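Local coordinates for dihydrodipicolinate reductase N-terminus domain-containing protein (Mycobacterium smegmatis, PDB 6IAQ) that probably catalyses the NADP-dependent reductive amination of ketones and the reverse oxidation of amines, as a native amine dehydrogenase, at residues A[18-23]-A[50-55]; A[68-73]-A[97-102]. One frame throughout, in Å; residues are numbered along the deposited sequence.

Contact 1 (A[18-23]-A[50-55]). With NAP (NADP nicotinamide-adenine-dinucleotide phosphate), chain F.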
loop_
_atom_site.group_PDB
_atom_site.type_symbol
_atom_site.label_atom_id
_atom_site.label_comp_id
_atom_site.label_asym_id
_atom_site.label_seq_id
_atom_site.Cartn_x
_atom_site.Cartn_y
_atom_site.Cartn_z
ATOM N N MET A 18 0.945 -0.909 25.298
ATOM C CA MET A 18 0.743 -1.567 23.976
ATOM C C MET A 18 0.416 -3.061 24.165
ATOM O O MET A 18 -0.590 -3.516 23.593
ATOM C CB MET A 18 1.938 -1.380 23.034
ATOM C CG MET A 18 2.132 0.097 22.591
ATOM S SD MET A 18 0.657 0.842 21.872
ATOM C CE MET A 18 -0.143 1.614 23.279
ATOM N N ASN A 19 1.178 -3.804 24.955
ATOM C CA ASN A 19 0.929 -5.271 25.092
ATOM C C ASN A 19 -0.404 -5.527 25.782
ATOM O O ASN A 19 -0.976 -6.601 25.530
ATOM C CB ASN A 19 2.092 -6.053 25.684
ATOM C CG ASN A 19 2.947 -6.675 24.605
ATOM O OD1 ASN A 19 2.575 -6.628 23.427
ATOM N ND2 ASN A 19 4.087 -7.249 24.975
ATOM N N SER A 20 -0.938 -4.580 26.554
ATOM C CA SER A 20 -2.291 -4.737 27.126
ATOM C C SER A 20 -3.301 -4.822 25.977
ATOM O O SER A 20 -4.167 -5.697 26.017
ATOM C CB SER A 20 -2.628 -3.647 28.109
ATOM O OG SER A 20 -1.720 -3.707 29.218
ATOM N N ILE A 21 -3.167 -3.967 24.965
ATOM C CA ILE A 21 -4.090 -3.958 23.788
ATOM C C ILE A 21 -3.818 -5.231 22.978
ATOM O O ILE A 21 -4.782 -5.909 22.556
ATOM C CB ILE A 21 -3.897 -2.680 22.946
ATOM C CG1 ILE A 21 -4.160 -1.421 23.771
ATOM C CG2 ILE A 21 -4.779 -2.725 21.708
ATOM C CD1 ILE A 21 -3.720 -0.121 23.113
ATOM N N VAL A 22 -2.558 -5.518 22.733
ATOM C CA VAL A 22 -2.124 -6.666 21.904
ATOM C C VAL A 22 -2.689 -7.968 22.489
ATOM O O VAL A 22 -3.190 -8.802 21.704
ATOM C CB VAL A 22 -0.603 -6.699 21.792
ATOM C CG1 VAL A 22 -0.118 -8.038 21.267
ATOM C CG2 VAL A 22 -0.093 -5.542 20.934
ATOM N N ALA A 23 -2.616 -8.132 23.812
ATOM C CA ALA A 23 -3.044 -9.369 24.499
ATOM C C ALA A 23 -4.498 -9.670 24.127
ATOM O O ALA A 23 -4.778 -10.808 23.708
ATOM C CB ALA A 23 -2.824 -9.240 25.989
ATOM N N ASP A 50 -6.382 -10.968 34.974
ATOM C CA ASP A 50 -6.712 -10.025 36.085
ATOM C C ASP A 50 -5.963 -8.716 35.853
ATOM O O ASP A 50 -6.572 -7.649 35.978
ATOM C CB ASP A 50 -6.337 -10.584 37.456
ATOM C CG ASP A 50 -7.195 -11.765 37.891
ATOM O OD1 ASP A 50 -8.354 -11.875 37.418
ATOM O OD2 ASP A 50 -6.688 -12.586 38.675
ATOM N N LEU A 51 -4.682 -8.818 35.516
ATOM C CA LEU A 51 -3.781 -7.654 35.357
ATOM C C LEU A 51 -4.290 -6.769 34.214
ATOM O O LEU A 51 -4.108 -5.559 34.304
ATOM C CB LEU A 51 -2.362 -8.177 35.116
ATOM C CG LEU A 51 -1.277 -7.115 35.052
ATOM C CD1 LEU A 51 -1.312 -6.241 36.309
ATOM C CD2 LEU A 51 0.077 -7.779 34.861
ATOM N N LEU A 52 -4.934 -7.359 33.202
ATOM C CA LEU A 52 -5.497 -6.643 32.019
ATOM C C LEU A 52 -6.976 -6.305 32.222
ATOM O O LEU A 52 -7.531 -5.644 31.346
ATOM C CB LEU A 52 -5.341 -7.511 30.764
ATOM C CG LEU A 52 -3.923 -7.942 30.401
ATOM C CD1 LEU A 52 -3.943 -8.861 29.192
ATOM C CD2 LEU A 52 -2.998 -6.764 30.186
ATOM N N GLY A 53 -7.609 -6.756 33.303
ATOM C CA GLY A 53 -9.010 -6.414 33.622
ATOM C C GLY A 53 -9.995 -7.044 32.650
ATOM O O GLY A 53 -11.018 -6.411 32.337
ATOM N N LEU A 54 -9.691 -8.248 32.167
ATOM C CA LEU A 54 -10.647 -9.165 31.494
ATOM C C LEU A 54 -11.374 -9.866 32.641
ATOM O O LEU A 54 -10.685 -10.228 33.616
ATOM C CB LEU A 54 -9.890 -10.192 30.639
ATOM C CG LEU A 54 -8.608 -9.712 29.947
ATOM C CD1 LEU A 54 -7.963 -10.841 29.166
ATOM C CD2 LEU A 54 -8.863 -8.514 29.049
ATOM N N GLY A 55 -12.684 -10.088 32.534
ATOM C CA GLY A 55 -13.481 -10.731 33.598
ATOM C C GLY A 55 -13.137 -12.200 33.800
ATOM O O GLY A 55 -13.670 -12.790 34.750
HETATM P PA NAP F . 5.037 1.069 28.537
HETATM O O1A NAP F . 3.615 1.160 28.836
HETATM O O2A NAP F . 6.136 1.838 29.330
HETATM O O5B NAP F . 5.399 -0.523 28.559
HETATM C C5B NAP F . 6.746 -1.014 28.610
HETATM C C4B NAP F . 6.730 -2.356 29.329
HETATM O O4B NAP F . 8.028 -2.945 29.356
HETATM C C3B NAP F . 6.253 -2.300 30.806
HETATM O O3B NAP F . 5.229 -3.320 30.892
HETATM C C2B NAP F . 7.445 -2.715 31.665
HETATM O O2B NAP F . 7.097 -3.571 32.776
HETATM C C1B NAP F . 8.148 -3.584 30.668
HETATM N N9A NAP F . 9.577 -3.818 30.861
HETATM C C8A NAP F . 10.591 -2.931 30.920
HETATM N N7A NAP F . 11.740 -3.610 31.015
HETATM C C5A NAP F . 11.446 -4.929 30.928
HETATM C C6A NAP F . 12.176 -6.222 30.927
HETATM N N6A NAP F . 13.498 -6.260 31.034
HETATM N N1A NAP F . 11.476 -7.351 30.830
HETATM C C2A NAP F . 10.133 -7.387 30.707
HETATM N N3A NAP F . 9.380 -6.264 30.695
HETATM C C4A NAP F . 10.014 -5.064 30.835
HETATM O O3 NAP F . 5.354 1.476 26.975
HETATM P PN NAP F . 4.402 1.092 25.673
HETATM O O1N NAP F . 3.533 2.230 25.236
HETATM O O2N NAP F . 3.753 -0.234 25.866
HETATM O O5D NAP F . 5.675 1.004 24.709
HETATM C C5D NAP F . 6.680 -0.017 24.736
HETATM C C4D NAP F . 7.738 0.131 23.679
HETATM O O4D NAP F . 7.093 -0.046 22.375
HETATM C C3D NAP F . 8.404 1.476 23.746
HETATM O O3D NAP F . 9.805 1.403 23.553
HETATM C C2D NAP F . 7.746 2.236 22.587
HETATM O O2D NAP F . 8.616 3.284 22.138
HETATM C C1D NAP F . 7.473 1.078 21.584
HETATM N N1N NAP F . 6.381 1.405 20.650
HETATM C C2N NAP F . 6.609 1.243 19.361
HETATM C C3N NAP F . 5.628 1.599 18.446
HETATM C C7N NAP F . 5.826 1.383 16.961
HETATM O O7N NAP F . 4.970 1.877 16.228
HETATM N N7N NAP F . 6.855 0.661 16.485
HETATM C C4N NAP F . 4.415 2.105 18.913
HETATM C C5N NAP F . 4.196 2.262 20.278
HETATM C C6N NAP F . 5.216 1.889 21.118
HETATM P P2B NAP F . 6.156 -3.083 33.971
HETATM O O1X NAP F . 4.766 -2.899 33.435
HETATM O O2X NAP F . 6.071 -4.292 34.901
HETATM O O3X NAP F . 6.959 -1.861 34.428
#
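Leu-52 sets its two methyl groups against Ser-20 and Ala-23 of helix 17-28, the first helix of the NADP-binding Rossmann fold. With CG beside the backbone N (chi1 -58°) and chi2 extended, its methyls divide the work. Leu-52 CD1 presses on Ala-23 CB at 3.4 Å, closer than two carbons usually come, and this is the tight half of the contact. Ala-23 is buried and directs its methyl at the other segment. Leu-52 CD2 lies over the partly exposed Ser-20, 3.5 Å from Ser-20 OG and 3.7 Å from Ser-20 CA. That hydroxyl makes its hydrogen bond back to Gly-16 O, in the turn before the helix, and meets Leu-52 only by van der Waals contact. The loose side belongs to the end of helix 48-51. There Gly-53, exposed and with phi 69°, closes the last turn in a Schellman motif, and the chain runs on to Leu-54 and Gly-55, both poorly ordered. Only 120 Å² is buried in all. The N-terminal end of helix 17-28 is engaged quite differently: Met-18 CG lies 3.7 Å from O1N of NADP, while Met-18 N gives a nearly straight hydrogen bond (169°) to phosphate oxygen O2N at 2.9 Å.

Contact 2 (A[68-73]-A[97-102])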
loop_
_atom_site.group_PDB
_atom_site.type_symbol
_atom_site.label_atom_id
_atom_site.label_comp_id
_atom_site.label_asym_id
_atom_site.label_seq_id
_atom_site.Cartn_x
_atom_site.Cartn_y
_atom_site.Cartn_z
ATOM N N GLU A 68 13.319 -18.125 32.053
ATOM C CA GLU A 68 12.548 -19.163 32.782
ATOM C C GLU A 68 11.203 -19.387 32.074
ATOM O O GLU A 68 10.793 -20.554 31.893
ATOM C CB GLU A 68 12.387 -18.774 34.250
ATOM C CG GLU A 68 11.636 -19.803 35.067
ATOM C CD GLU A 68 11.805 -19.632 36.565
ATOM O OE1 GLU A 68 11.170 -18.720 37.125
ATOM O OE2 GLU A 68 12.608 -20.389 37.160
ATOM N N VAL A 69 10.517 -18.317 31.686
ATOM C CA VAL A 69 9.202 -18.440 30.990
ATOM C C VAL A 69 9.412 -19.191 29.664
ATOM O O VAL A 69 8.588 -20.073 29.357
ATOM C CB VAL A 69 8.548 -17.072 30.775
ATOM C CG1 VAL A 69 7.354 -17.143 29.844
ATOM C CG2 VAL A 69 8.141 -16.472 32.094
ATOM N N LEU A 70 10.461 -18.867 28.902
ATOM C CA LEU A 70 10.685 -19.500 27.580
ATOM C C LEU A 70 11.056 -20.981 27.772
ATOM O O LEU A 70 10.556 -21.819 27.003
ATOM C CB LEU A 70 11.773 -18.731 26.826
ATOM C CG LEU A 70 11.412 -17.303 26.396
ATOM C CD1 LEU A 70 12.373 -16.783 25.345
ATOM C CD2 LEU A 70 9.989 -17.170 25.884
ATOM N N GLU A 71 11.906 -21.292 28.755
ATOM C CA GLU A 71 12.340 -22.680 29.068
ATOM C C GLU A 71 11.109 -23.479 29.511
ATOM O O GLU A 71 10.991 -24.647 29.113
ATOM C CB GLU A 71 13.488 -22.666 30.079
ATOM C CG GLU A 71 14.785 -22.151 29.446
ATOM C CD GLU A 71 15.862 -21.646 30.395
ATOM O OE1 GLU A 71 15.706 -21.849 31.622
ATOM O OE2 GLU A 71 16.865 -21.055 29.913
ATOM N N GLN A 72 10.198 -22.874 30.266
ATOM C CA GLN A 72 9.000 -23.564 30.809
ATOM C C GLN A 72 7.921 -23.762 29.716
ATOM O O GLN A 72 7.172 -24.757 29.826
ATOM C CB GLN A 72 8.459 -22.808 32.025
ATOM C CG GLN A 72 9.327 -22.993 33.264
ATOM C CD GLN A 72 8.803 -22.223 34.457
ATOM O OE1 GLN A 72 7.758 -21.563 34.408
ATOM N NE2 GLN A 72 9.597 -22.207 35.514
ATOM N N THR A 73 7.785 -22.858 28.736
ATOM C CA THR A 73 6.607 -22.840 27.832
ATOM C C THR A 73 6.973 -23.088 26.358
ATOM O O THR A 73 6.064 -23.529 25.629
ATOM C CB THR A 73 5.807 -21.542 27.998
ATOM O OG1 THR A 73 6.657 -20.477 27.581
ATOM C CG2 THR A 73 5.314 -21.340 29.415
ATOM N N ALA A 97 16.186 -15.377 20.863
ATOM C CA ALA A 97 16.974 -16.050 19.813
ATOM C C ALA A 97 17.750 -17.234 20.417
ATOM O O ALA A 97 17.801 -18.306 19.759
ATOM C CB ALA A 97 17.899 -15.049 19.171
ATOM N N GLU A 98 18.329 -17.070 21.621
ATOM C CA GLU A 98 19.061 -18.155 22.323
ATOM C C GLU A 98 18.162 -19.386 22.465
ATOM O O GLU A 98 18.644 -20.513 22.291
ATOM C CB GLU A 98 19.518 -17.742 23.723
ATOM C CG GLU A 98 20.843 -18.404 24.088
ATOM C CD GLU A 98 22.029 -17.534 23.723
ATOM O OE1 GLU A 98 21.911 -16.320 23.942
ATOM O OE2 GLU A 98 23.040 -18.056 23.223
ATOM N N HIS A 99 16.894 -19.171 22.776
ATOM C CA HIS A 99 15.896 -20.231 23.060
ATOM C C HIS A 99 15.180 -20.687 21.779
ATOM O O HIS A 99 14.212 -21.433 21.900
ATOM C CB HIS A 99 14.933 -19.752 24.144
ATOM C CG HIS A 99 15.565 -19.611 25.485
ATOM N ND1 HIS A 99 16.350 -18.520 25.844
ATOM C CD2 HIS A 99 15.523 -20.420 26.568
ATOM C CE1 HIS A 99 16.754 -18.666 27.101
ATOM N NE2 HIS A 99 16.240 -19.812 27.569
ATOM N N GLY A 100 15.651 -20.276 20.600
ATOM C CA GLY A 100 14.991 -20.556 19.309
ATOM C C GLY A 100 13.567 -20.040 19.232
ATOM O O GLY A 100 12.755 -20.620 18.468
ATOM N N VAL A 101 13.237 -18.963 19.951
ATOM C CA VAL A 101 11.841 -18.439 19.995
ATOM C C VAL A 101 11.731 -17.279 18.993
ATOM O O VAL A 101 12.548 -16.311 19.066
ATOM C CB VAL A 101 11.431 -18.031 21.424
ATOM C CG1 VAL A 101 10.124 -17.271 21.432
ATOM C CG2 VAL A 101 11.336 -19.245 22.355
ATOM N N ASN A 102 10.785 -17.397 18.053
ATOM C CA ASN A 102 10.458 -16.310 17.087
ATOM C C ASN A 102 10.043 -15.079 17.899
ATOM O O ASN A 102 9.364 -15.246 18.945
ATOM C CB ASN A 102 9.316 -16.692 16.157
ATOM C CG ASN A 102 9.623 -17.914 15.303
ATOM O OD1 ASN A 102 10.596 -17.917 14.553
ATOM N ND2 ASN A 102 8.792 -18.941 15.406
#
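The imidazole of His-99 is met on one face by Leu-70 and at its edge by Glu-71, neighbours on helix 66-73. Leu-70 CB stands over the ring, 4.1 Å from His-99 CG. In the ring plane the edge receives Glu-71 twice: Glu-71 CG comes to 3.3 Å from His-99 NE2, and Glu-71 OE2 takes the His-99 NE2 hydrogen at 2.7 Å in a bond of 165°. The carboxylate is turned 33° from the ring. It accepts on the anti side of OE2, from a donor tilted out of its own plane, whereas the oxygen lies close to the plane of the ring. Glu-71 gets there because its chain is extended beyond CG (chi2 160°), which carries the acid along the histidine edge.

Next to this polar pair, an apolar part is made by Leu-70 and Val-101. Leu-70 CD1 rests against both His-99 CB and Val-101 CG2, the latter at 4.0 Å, and Pro-75 touches both Leu-70 and Val-101. The parts joined are successive helices of the Rossmann domain: helix 66-73, and the end of helix 86-98 where a Schellman motif at Gly-100 turns the chain into strand 102-105.

His-99 ND1 is bonded to Ile-95 O, in the last turn of its own helix. Both ring nitrogens thus face oxygen acceptors, which fixes the rotation of the imidazole; with a carboxylate at NE2 and a carbonyl at ND1, the surroundings would be expected to favour a doubly protonated, positively charged ring.

In the fold
Both contacts belong to the Rossmann domain, where each packs a helix against the end of another helix and the loop that follows it, and they follow in series along the chain: 18-23 with 50-55 is complete before 68-73 meets 97-102. Their centres are 22 Å apart and their nearest atoms about 11 Å, so neither touches the other. Helices 48-51 and 66-73, one from each contact, are consecutive in the chain. The cofactor separates their roles. Contact 1 includes Met-18, a pocket residue hydrogen-bonded to NADP, whose other hydrogen-bonding partners include Ala-17, Ser-40, Lys-43 and Glu-108, whereas in contact 2 the Leu-70 side chain stays about 11 Å from the bound NADP.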